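Local coordinates for Dbv8 protein (Nonomuraea, PDB 4MFZ) that probably transfers long aliphatic acyl groups from acyl-CoA to an amine of glycopeptide antibiotic precursors, as a GNAT-family N-acyltransferase, at residues 158-166 / 184-195; 248-256 / 331-339. All blocks are in the same frame, centred on the assembly; numbering follows the deposited sequence.

How the contacts relate
Both contacts reach the same mixed sheet, yet they sit at different depths and use different chemistry. Contact 1 (158-166 with 184-195) is almost wholly buried, its centre about 6 Å from that of the chain, and packs helices together before ending on strand 193-196 at one edge of the sheet. Contact 2 (248-256 with 331-339) is partly exposed, its centre about 18 Å from that of the chain; it joins two inner strands of the sheet and forms part of the decanoyl-CoA pocket. The first relies on leucine packing and a few specific polar grips, the second on a regular backbone ladder. Their centres are about 20 Å apart and they do not touch.

Contact 1: residues 158-166 / 184-195; sequences ETLTQLGES and WLTLLVRGLVYR
The side-chain amide of Gln162 meets the indole of Trp184 at its edge: CD lies in the ring plane, 3.5 Å from Trp184 CD1, and the amide stands nearly upright to the ring, the planes 84° apart. One face of the indole carries Val193 CG2, 3.9 Å above the plane and offset toward the rim. Gln162 OE1 is hydrogen-bonded to Gln200 on the neighbouring strand, which helps fix the amide's rotation. At the guanidinium of Arg195, a water lies in plane at the edge, 3.2 Å from NH1, and donates in turn to Thr161 OG1 at 2.7 Å. Glu158 approaches obliquely, its OE2 3.8 Å from Arg195 NE, a long ion pair in which no N-H points at the oxygen; NE itself bonds to Gly197 O.

The helix that carries Trp184, Leu185 and Leu188 closes in a Schellman motif with Gly191 as its C-prime residue, and the chain passes straight into strand 193-195 at the edge of the GNAT sheet. Tyr194 OH reaches back to Gly191 O across this turn. Thr159 grips the strand: with OG1 turned beside its own backbone N (chi1 -63°), the hydroxyl accepts Arg195 N at 3.0 Å along a nearly straight bond, 173° at the hydrogen, and donates to Thr155 O.

Helices 162-166 and 184-192 run nearly antiparallel, leucines sharing their interface with Gln162 and Ser166. Leu188 inserts CD1 against Gln162 CB at 3.6 Å, while its CD2 meets Leu160 CD2, on the preceding helix, at 4.1 Å. Leu185 crosses Leu163 at about a right angle and lies against Ser166.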
loop_
_atom_site.group_PDB
_atom_site.type_symbol
_atom_site.label_atom_id
_atom_site.label_comp_id
_atom_site.label_asym_id
_atom_site.label_seq_id
_atom_site.Cartn_x
_atom_site.Cartn_y
_atom_site.Cartn_z
ATOM N N GLU A 158 8.872 -2.730 11.041
ATOM C CA GLU A 158 8.009 -3.721 10.403
ATOM C C GLU A 158 6.933 -3.062 9.522
ATOM O O GLU A 158 6.544 -3.592 8.479
ATOM C CB GLU A 158 7.358 -4.607 11.474
ATOM C CG GLU A 158 6.405 -5.663 10.931
ATOM C CD GLU A 158 6.538 -7.003 11.643
ATOM O OE1 GLU A 158 7.682 -7.355 12.023
ATOM O OE2 GLU A 158 5.505 -7.695 11.839
ATOM N N THR A 159 6.420 -1.922 9.963
ATOM C CA THR A 159 5.458 -1.177 9.152
ATOM C C THR A 159 6.102 -0.656 7.860
ATOM O O THR A 159 5.541 -0.798 6.778
ATOM C CB THR A 159 4.907 -0.018 9.972
ATOM O OG1 THR A 159 4.198 -0.563 11.088
ATOM C CG2 THR A 159 3.972 0.871 9.154
ATOM N N LEU A 160 7.300 -0.092 7.988
ATOM C CA LEU A 160 7.982 0.545 6.883
ATOM C C LEU A 160 8.343 -0.428 5.758
ATOM O O LEU A 160 8.444 0.006 4.596
ATOM C CB LEU A 160 9.233 1.294 7.383
ATOM C CG LEU A 160 8.979 2.579 8.180
ATOM C CD1 LEU A 160 10.313 3.147 8.595
ATOM C CD2 LEU A 160 8.162 3.647 7.415
ATOM N N THR A 161 8.514 -1.729 6.084
ATOM C CA THR A 161 8.822 -2.755 5.062
ATOM C C THR A 161 7.769 -2.899 3.960
ATOM O O THR A 161 8.024 -3.575 2.957
ATOM C CB THR A 161 9.081 -4.183 5.617
ATOM O OG1 THR A 161 7.855 -4.734 6.125
ATOM C CG2 THR A 161 10.135 -4.181 6.695
ATOM N N GLN A 162 6.594 -2.286 4.122
ATOM C CA GLN A 162 5.651 -2.235 2.993
ATOM C C GLN A 162 6.327 -1.665 1.730
ATOM O O GLN A 162 5.964 -2.032 0.614
ATOM C CB GLN A 162 4.357 -1.455 3.330
ATOM C CG GLN A 162 3.422 -1.224 2.136
ATOM C CD GLN A 162 2.711 -2.499 1.691
ATOM O OE1 GLN A 162 2.213 -3.251 2.504
ATOM N NE2 GLN A 162 2.672 -2.746 0.392
ATOM N N LEU A 163 7.313 -0.794 1.879
ATOM C CA LEU A 163 7.972 -0.242 0.676
ATOM C C LEU A 163 8.629 -1.370 -0.202
ATOM O O LEU A 163 8.477 -1.383 -1.429
ATOM C CB LEU A 163 9.003 0.820 1.034
ATOM C CG LEU A 163 9.653 1.363 -0.251
ATOM C CD1 LEU A 163 8.738 2.395 -0.922
ATOM C CD2 LEU A 163 11.020 1.914 0.031
ATOM N N GLY A 164 9.331 -2.305 0.436
ATOM C CA GLY A 164 9.873 -3.489 -0.260
ATOM C C GLY A 164 8.798 -4.248 -1.006
ATOM O O GLY A 164 8.960 -4.583 -2.182
ATOM N N GLU A 165 7.675 -4.491 -0.336
ATOM C CA GLU A 165 6.528 -5.192 -0.938
ATOM C C GLU A 165 5.967 -4.495 -2.164
ATOM O O GLU A 165 5.719 -5.141 -3.197
ATOM C CB GLU A 165 5.390 -5.418 0.088
ATOM C CG GLU A 165 4.273 -6.336 -0.441
ATOM C CD GLU A 165 3.326 -6.912 0.634
ATOM O OE1 GLU A 165 3.792 -7.465 1.650
ATOM O OE2 GLU A 165 2.085 -6.835 0.443
ATOM N N SER A 166 5.737 -3.190 -2.056
ATOM C CA SER A 166 5.233 -2.417 -3.190
ATOM C C SER A 166 6.134 -2.543 -4.412
ATOM O O SER A 166 5.649 -2.730 -5.528
ATOM C CB SER A 166 5.099 -0.947 -2.828
ATOM O OG SER A 166 4.205 -0.838 -1.733
ATOM N N TRP A 184 -1.394 3.467 -1.116
ATOM C CA TRP A 184 -1.170 2.749 0.144
ATOM C C TRP A 184 0.128 3.186 0.814
ATOM O O TRP A 184 0.130 3.518 2.010
ATOM C CB TRP A 184 -1.234 1.240 -0.088
ATOM C CG TRP A 184 -1.228 0.374 1.146
ATOM C CD1 TRP A 184 -0.263 -0.578 1.516
ATOM C CD2 TRP A 184 -2.249 0.310 2.200
ATOM N NE1 TRP A 184 -0.615 -1.206 2.674
ATOM C CE2 TRP A 184 -1.800 -0.720 3.139
ATOM C CE3 TRP A 184 -3.463 0.957 2.432
ATOM C CZ2 TRP A 184 -2.535 -1.054 4.262
ATOM C CZ3 TRP A 184 -4.186 0.623 3.575
ATOM C CH2 TRP A 184 -3.726 -0.362 4.468
ATOM N N LEU A 185 1.235 3.232 0.064
ATOM C CA LEU A 185 2.483 3.808 0.583
ATOM C C LEU A 185 2.263 5.215 1.147
ATOM O O LEU A 185 2.781 5.515 2.224
ATOM C CB LEU A 185 3.594 3.870 -0.469
ATOM C CG LEU A 185 4.074 2.578 -1.125
ATOM C CD1 LEU A 185 5.100 2.901 -2.224
ATOM C CD2 LEU A 185 4.649 1.652 -0.054
ATOM N N THR A 186 1.511 6.052 0.417
ATOM C CA THR A 186 1.162 7.419 0.877
ATOM C C THR A 186 0.459 7.430 2.229
ATOM O O THR A 186 0.894 8.116 3.159
ATOM C CB THR A 186 0.347 8.201 -0.186
ATOM O OG1 THR A 186 1.139 8.317 -1.352
ATOM C CG2 THR A 186 0.029 9.592 0.264
ATOM N N LEU A 187 -0.605 6.653 2.353
ATOM C CA LEU A 187 -1.297 6.509 3.625
ATOM C C LEU A 187 -0.383 6.023 4.784
ATOM O O LEU A 187 -0.461 6.526 5.913
ATOM C CB LEU A 187 -2.458 5.555 3.416
ATOM C CG LEU A 187 -3.619 5.662 4.387
ATOM C CD1 LEU A 187 -4.298 7.031 4.211
ATOM C CD2 LEU A 187 -4.585 4.510 4.106
ATOM N N LEU A 188 0.489 5.070 4.488
ATOM C CA LEU A 188 1.396 4.491 5.481
ATOM C C LEU A 188 2.444 5.511 5.928
ATOM O O LEU A 188 2.692 5.684 7.121
ATOM C CB LEU A 188 2.081 3.262 4.897
ATOM C CG LEU A 188 3.014 2.504 5.867
ATOM C CD1 LEU A 188 2.999 1.001 5.535
ATOM C CD2 LEU A 188 4.410 3.075 5.780
ATOM N N VAL A 189 3.033 6.216 4.968
ATOM C CA VAL A 189 4.067 7.187 5.299
ATOM C C VAL A 189 3.518 8.501 5.901
ATOM O O VAL A 189 4.290 9.296 6.447
ATOM C CB VAL A 189 5.062 7.439 4.115
ATOM C CG1 VAL A 189 4.645 8.632 3.281
ATOM C CG2 VAL A 189 6.460 7.691 4.662
ATOM N N ARG A 190 2.200 8.694 5.817
ATOM C CA ARG A 190 1.507 9.716 6.587
ATOM C C ARG A 190 1.094 9.251 7.984
ATOM O O ARG A 190 0.276 9.911 8.613
ATOM C CB ARG A 190 0.250 10.193 5.870
ATOM C CG ARG A 190 0.453 11.226 4.780
ATOM C CD ARG A 190 -0.900 11.543 4.124
ATOM N NE ARG A 190 -1.746 12.277 5.047
ATOM C CZ ARG A 190 -2.996 11.969 5.386
ATOM N NH1 ARG A 190 -3.627 10.959 4.831
ATOM N NH2 ARG A 190 -3.613 12.722 6.292
ATOM N N GLY A 191 1.639 8.126 8.464
ATOM C CA GLY A 191 1.436 7.709 9.865
ATOM C C GLY A 191 0.068 7.127 10.157
ATOM O O GLY A 191 -0.363 7.114 11.297
ATOM N N LEU A 192 -0.598 6.614 9.134
ATOM C CA LEU A 192 -1.982 6.115 9.233
ATOM C C LEU A 192 -2.142 4.597 9.018
ATOM O O LEU A 192 -3.280 4.087 8.958
ATOM C CB LEU A 192 -2.863 6.832 8.182
ATOM C CG LEU A 192 -3.741 8.010 8.645
ATOM C CD1 LEU A 192 -3.155 8.722 9.841
ATOM C CD2 LEU A 192 -4.088 9.029 7.549
ATOM N N VAL A 193 -1.030 3.892 8.838
ATOM C CA VAL A 193 -1.082 2.417 8.694
ATOM C C VAL A 193 -0.038 1.836 9.634
ATOM O O VAL A 193 1.105 2.311 9.662
ATOM C CB VAL A 193 -0.805 1.936 7.231
ATOM C CG1 VAL A 193 -0.896 0.409 7.107
ATOM C CG2 VAL A 193 -1.775 2.593 6.224
ATOM N N TYR A 194 -0.430 0.821 10.395
ATOM C CA TYR A 194 0.504 0.087 11.296
ATOM C C TYR A 194 0.441 -1.391 11.019
ATOM O O TYR A 194 -0.631 -1.941 10.873
ATOM C CB TYR A 194 0.205 0.427 12.780
ATOM C CG TYR A 194 0.426 1.893 12.941
ATOM C CD1 TYR A 194 -0.566 2.827 12.554
ATOM C CD2 TYR A 194 1.680 2.370 13.312
ATOM C CE1 TYR A 194 -0.302 4.203 12.598
ATOM C CE2 TYR A 194 1.934 3.725 13.375
ATOM C CZ TYR A 194 0.957 4.627 13.025
ATOM O OH TYR A 194 1.291 5.962 13.072
ATOM N N ARG A 195 1.598 -2.028 10.901
ATOM C CA ARG A 195 1.626 -3.467 10.790
ATOM C C ARG A 195 1.872 -4.065 12.176
ATOM O O ARG A 195 2.844 -3.751 12.817
ATOM C CB ARG A 195 2.718 -3.929 9.827
ATOM C CG ARG A 195 2.899 -5.450 9.838
ATOM C CD ARG A 195 3.611 -5.986 8.602
ATOM N NE ARG A 195 3.542 -7.455 8.599
ATOM C CZ ARG A 195 3.822 -8.221 7.545
ATOM N NH1 ARG A 195 4.193 -7.678 6.373
ATOM N NH2 ARG A 195 3.717 -9.546 7.646
HETATM O O HOH W 1 5.180 -4.678 5.913
#

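Contact 2: residues 248-256 / 331-339; sequences GARAATGTS and QRSGRIELP. With MFK (decanoyl-CoA), chain B.
Strands 251-256 and 331-337 are inner, antiparallel neighbours in the GNAT sheet, their directions 169° apart, and strand 251-256 also runs parallel to strand 211-216, the pair between which acyl-CoA is characteristically seated in this fold. Seven backbone hydrogen bonds join the two segments. Ala252 with Ile336, Gly254 with Gly334 and Ser256 with Arg332 are hydrogen-bonded pairs, and Leu338 N adds a bond to Arg250 O, 2.7 Å and 171° at the hydrogen, beyond the end of strand 331-337. At the glycine pair, Gly334 N reaches Gly254 O at 2.8 Å, and the return bond from Gly254 N to Gly334 O is longer, 3.2 Å.

The face bearing Ala252 and Ser256 looks onto decanoyl-CoA and helix 226-243. Gly254 CA lies 3.9 Å from CAK of the acyl chain. Ser256, its OG anti to the backbone N (chi1 -172°), brings that hydroxyl to 3.5 Å from the thioester sulfur SAI while accepting Leu258 N. Farther along, Ala252 CB meets Leu338 CD2 at 4.1 Å, and Ile336 packs on Tyr229 and Leu233.

On the other face, Thr255 OG1 and Ser333 OG share a short hydrogen bond of 2.6 Å, and Ser333 OG is also bonded to Gln288 OE1. At the exposed end, Arg250 and Glu337 run side by side as an ion pair, NH1 to OE2 3.6 Å, with no N-H directed at the oxygen. The hydrogen-bonded pairs thus turn their backbone groups on each other, while Thr253 and Ser333 bond outward to strands 211-216 and 281-289, and the thioester end of the ligand rests here on small, uncharged groups.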
loop_
_atom_site.group_PDB
_atom_site.type_symbol
_atom_site.label_atom_id
_atom_site.label_comp_id
_atom_site.label_asym_id
_atom_site.label_seq_id
_atom_site.Cartn_x
_atom_site.Cartn_y
_atom_site.Cartn_z
ATOM N N GLY A 248 -10.436 5.828 18.506
ATOM C CA GLY A 248 -11.524 5.090 19.190
ATOM C C GLY A 248 -12.302 4.014 18.428
ATOM O O GLY A 248 -13.470 3.775 18.740
ATOM N N ALA A 249 -11.685 3.356 17.441
ATOM C CA ALA A 249 -12.425 2.371 16.644
ATOM C C ALA A 249 -12.774 1.108 17.458
ATOM O O ALA A 249 -11.993 0.660 18.281
ATOM C CB ALA A 249 -11.648 2.014 15.381
ATOM N N ARG A 250 -13.962 0.554 17.222
ATOM C CA ARG A 250 -14.365 -0.704 17.851
ATOM C C ARG A 250 -14.554 -1.825 16.838
ATOM O O ARG A 250 -14.492 -3.000 17.207
ATOM C CB ARG A 250 -15.639 -0.528 18.695
ATOM C CG ARG A 250 -15.560 0.563 19.771
ATOM C CD ARG A 250 -14.368 0.406 20.720
ATOM N NE ARG A 250 -14.594 -0.210 22.045
ATOM C CZ ARG A 250 -15.740 -0.710 22.534
ATOM N NH1 ARG A 250 -16.870 -0.720 21.831
ATOM N NH2 ARG A 250 -15.751 -1.225 23.760
ATOM N N ALA A 251 -14.792 -1.461 15.578
ATOM C CA ALA A 251 -14.905 -2.432 14.482
ATOM C C ALA A 251 -13.724 -2.397 13.471
ATOM O O ALA A 251 -12.923 -1.445 13.424
ATOM C CB ALA A 251 -16.267 -2.300 13.769
ATOM N N ALA A 252 -13.617 -3.442 12.670
ATOM C CA ALA A 252 -12.685 -3.441 11.538
ATOM C C ALA A 252 -13.448 -3.812 10.265
ATOM O O ALA A 252 -14.427 -4.552 10.323
ATOM C CB ALA A 252 -11.511 -4.391 11.797
ATOM N N THR A 253 -13.018 -3.275 9.124
ATOM C CA THR A 253 -13.672 -3.520 7.846
ATOM C C THR A 253 -12.668 -3.967 6.784
ATOM O O THR A 253 -11.449 -3.689 6.872
ATOM C CB THR A 253 -14.401 -2.260 7.305
ATOM O OG1 THR A 253 -13.461 -1.217 7.116
ATOM C CG2 THR A 253 -15.474 -1.760 8.251
ATOM N N GLY A 254 -13.186 -4.657 5.772
ATOM C CA GLY A 254 -12.380 -5.068 4.646
ATOM C C GLY A 254 -13.285 -5.558 3.555
ATOM O O GLY A 254 -14.385 -6.069 3.816
ATOM N N THR A 255 -12.815 -5.414 2.328
ATOM C CA THR A 255 -13.522 -5.923 1.170
ATOM C C THR A 255 -12.544 -6.779 0.380
ATOM O O THR A 255 -11.433 -6.348 0.129
ATOM C CB THR A 255 -14.017 -4.782 0.283
ATOM O OG1 THR A 255 -15.049 -4.082 0.974
ATOM C CG2 THR A 255 -14.584 -5.320 -1.057
ATOM N N SER A 256 -12.935 -7.988 -0.006
ATOM C CA SER A 256 -11.942 -8.889 -0.606
ATOM C C SER A 256 -12.526 -10.077 -1.334
ATOM O O SER A 256 -13.629 -10.536 -1.030
ATOM C CB SER A 256 -10.994 -9.421 0.506
ATOM O OG SER A 256 -9.902 -10.144 -0.062
ATOM N N GLN A 331 -16.010 -10.115 -4.968
ATOM C CA GLN A 331 -15.492 -9.548 -3.738
ATOM C C GLN A 331 -16.654 -9.325 -2.794
ATOM O O GLN A 331 -17.754 -8.969 -3.241
ATOM C CB GLN A 331 -14.891 -8.191 -4.022
ATOM C CG GLN A 331 -13.604 -8.227 -4.815
ATOM C CD GLN A 331 -12.955 -6.872 -4.816
ATOM O OE1 GLN A 331 -11.941 -6.642 -4.160
ATOM N NE2 GLN A 331 -13.570 -5.944 -5.518
ATOM N N ARG A 332 -16.432 -9.511 -1.497
ATOM C CA ARG A 332 -17.449 -9.125 -0.508
ATOM C C ARG A 332 -16.845 -8.194 0.525
ATOM O O ARG A 332 -15.641 -8.262 0.802
ATOM C CB ARG A 332 -18.109 -10.338 0.184
ATOM C CG ARG A 332 -18.487 -11.493 -0.737
ATOM C CD ARG A 332 -19.792 -11.273 -1.489
ATOM N NE ARG A 332 -20.900 -11.769 -0.690
ATOM C CZ ARG A 332 -21.654 -10.995 0.068
ATOM N NH1 ARG A 332 -21.420 -9.711 0.092
ATOM N NH2 ARG A 332 -22.633 -11.496 0.791
ATOM N N SER A 333 -17.700 -7.336 1.082
ATOM C CA SER A 333 -17.349 -6.449 2.176
ATOM C C SER A 333 -17.776 -7.075 3.477
ATOM O O SER A 333 -18.827 -7.705 3.563
ATOM C CB SER A 333 -18.044 -5.091 2.005
ATOM O OG SER A 333 -17.583 -4.494 0.819
ATOM N N GLY A 334 -16.950 -6.928 4.496
ATOM C CA GLY A 334 -17.256 -7.559 5.770
ATOM C C GLY A 334 -16.827 -6.669 6.921
ATOM O O GLY A 334 -16.113 -5.703 6.693
ATOM N N ARG A 335 -17.264 -7.001 8.138
ATOM C CA ARG A 335 -16.780 -6.341 9.362
ATOM C C ARG A 335 -16.519 -7.348 10.487
ATOM O O ARG A 335 -17.171 -8.378 10.555
ATOM C CB ARG A 335 -17.807 -5.358 9.935
ATOM C CG ARG A 335 -18.332 -4.257 9.040
ATOM C CD ARG A 335 -19.523 -3.591 9.735
ATOM N NE ARG A 335 -20.345 -4.603 10.420
ATOM C CZ ARG A 335 -20.725 -4.571 11.696
ATOM N NH1 ARG A 335 -20.409 -3.543 12.476
ATOM N NH2 ARG A 335 -21.449 -5.570 12.186
ATOM N N ILE A 336 -15.608 -6.989 11.386
ATOM C CA ILE A 336 -15.545 -7.509 12.761
ATOM C C ILE A 336 -16.037 -6.437 13.791
ATOM O O ILE A 336 -15.875 -5.272 13.510
ATOM C CB ILE A 336 -14.064 -7.809 13.121
ATOM C CG1 ILE A 336 -13.397 -8.751 12.123
ATOM C CG2 ILE A 336 -13.964 -8.409 14.505
ATOM C CD1 ILE A 336 -11.879 -8.730 12.229
ATOM N N GLU A 337 -16.566 -6.829 14.983
ATOM C CA GLU A 337 -16.388 -6.047 16.299
ATOM C C GLU A 337 -15.269 -6.530 17.360
ATOM O O GLU A 337 -15.368 -7.618 17.963
ATOM C CB GLU A 337 -17.697 -5.793 17.004
ATOM C CG GLU A 337 -17.499 -5.675 18.523
ATOM C CD GLU A 337 -18.118 -4.424 19.138
ATOM O OE1 GLU A 337 -19.341 -4.241 18.976
ATOM O OE2 GLU A 337 -17.387 -3.626 19.800
ATOM N N LEU A 338 -14.244 -5.697 17.600
ATOM C CA LEU A 338 -12.891 -6.180 17.967
ATOM C C LEU A 338 -12.657 -6.725 19.371
ATOM O O LEU A 338 -13.207 -6.188 20.335
ATOM C CB LEU A 338 -11.819 -5.123 17.685
ATOM C CG LEU A 338 -11.598 -4.729 16.237
ATOM C CD1 LEU A 338 -10.967 -3.347 16.188
ATOM C CD2 LEU A 338 -10.735 -5.768 15.546
ATOM N N PRO A 339 -11.795 -7.771 19.480
ATOM C CA PRO A 339 -11.545 -8.429 20.770
ATOM C C PRO A 339 -10.679 -7.570 21.668
ATOM O O PRO A 339 -9.652 -6.973 21.283
ATOM C CB PRO A 339 -10.809 -9.732 20.380
ATOM C CG PRO A 339 -10.135 -9.408 19.092
ATOM C CD PRO A 339 -11.026 -8.404 18.383
ATOM O OXT PRO A 339 -11.011 -7.436 22.838
HETATM C CCG MFK B . -9.308 -14.983 6.438
HETATM C CCF MFK B . -10.074 -14.079 7.402
HETATM C CCE MFK B . -9.803 -12.631 7.054
HETATM C CCD MFK B . -10.707 -12.241 5.912
HETATM C CCC MFK B . -10.858 -10.733 5.927
HETATM C CCB MFK B . -10.267 -10.142 4.670
HETATM C CCA MFK B . -10.752 -8.707 4.569
HETATM C CBZ MFK B . -9.545 -7.793 4.708
HETATM C CAK MFK B . -9.287 -7.093 3.388
HETATM C CAJ MFK B . -7.913 -7.505 2.841
HETATM O OAL MFK B . -6.958 -7.747 3.585
HETATM S SAI MFK B . -7.848 -7.563 1.092
HETATM C CAH MFK B . -6.137 -8.169 0.773
HETATM C CAG MFK B . -5.972 -9.658 1.093
HETATM N NAF MFK B . -4.550 -9.979 0.885
HETATM C CAE MFK B . -4.128 -10.898 -0.003
HETATM O OAM MFK B . -4.877 -11.590 -0.688
HETATM C CAD MFK B . -2.596 -11.069 -0.078
HETATM C CAC MFK B . -2.245 -12.301 -0.935
HETATM N NAB MFK B . -2.883 -13.518 -0.393
HETATM C CAA MFK B . -2.162 -14.329 0.394
HETATM O OAO MFK B . -0.981 -14.098 0.694
HETATM C CAN MFK B . -2.859 -15.605 0.890
HETATM O OAU MFK B . -4.085 -15.840 0.160
HETATM C CAP MFK B . -3.115 -15.611 2.413
HETATM C CAR MFK B . -3.959 -14.403 2.793
HETATM C CAS MFK B . -1.828 -15.566 3.230
HETATM C CAQ MFK B . -3.876 -16.882 2.779
HETATM O OAT MFK B . -3.080 -17.983 2.399
HETATM P PAV MFK B . -3.119 -19.392 3.182
HETATM O OAX MFK B . -2.936 -19.201 4.630
HETATM O OAW MFK B . -2.213 -20.334 2.461
HETATM O OAY MFK B . -4.660 -19.741 2.872
HETATM P PAZ MFK B . -5.372 -21.177 2.945
HETATM O OBA MFK B . -6.919 -20.868 2.961
HETATM O OBB MFK B . -4.976 -21.991 4.114
HETATM O "O5'" MFK B . -5.178 -21.825 1.483
HETATM C "C5'" MFK B . -5.711 -23.074 1.108
HETATM C "C4'" MFK B . -5.224 -23.370 -0.315
HETATM O "O4'" MFK B . -5.209 -22.202 -1.225
HETATM C "C3'" MFK B . -3.791 -23.845 -0.312
HETATM O "O3'" MFK B . -3.639 -24.736 -1.418
HETATM P PBV MFK B . -2.849 -26.133 -1.186
HETATM O OBW MFK B . -1.345 -25.649 -1.065
HETATM O OBY MFK B . -3.080 -26.944 -2.575
HETATM O OBX MFK B . -3.179 -26.865 0.034
HETATM C "C2'" MFK B . -3.039 -22.532 -0.547
HETATM O "O2'" MFK B . -1.716 -22.708 -1.019
HETATM C "C1'" MFK B . -3.864 -21.890 -1.621
HETATM N N9 MFK B . -3.672 -20.416 -1.639
HETATM C C8 MFK B . -4.173 -19.538 -0.762
HETATM N N7 MFK B . -3.778 -18.314 -1.139
HETATM C C5 MFK B . -3.082 -18.433 -2.281
HETATM C C4 MFK B . -3.021 -19.735 -2.576
HETATM N N3 MFK B . -2.413 -20.151 -3.697
HETATM C C2 MFK B . -1.661 -19.265 -4.623
HETATM N N1 MFK B . -1.795 -17.861 -4.185
HETATM C C6 MFK B . -2.480 -17.528 -3.081
HETATM N N6 MFK B . -2.574 -16.245 -2.742
#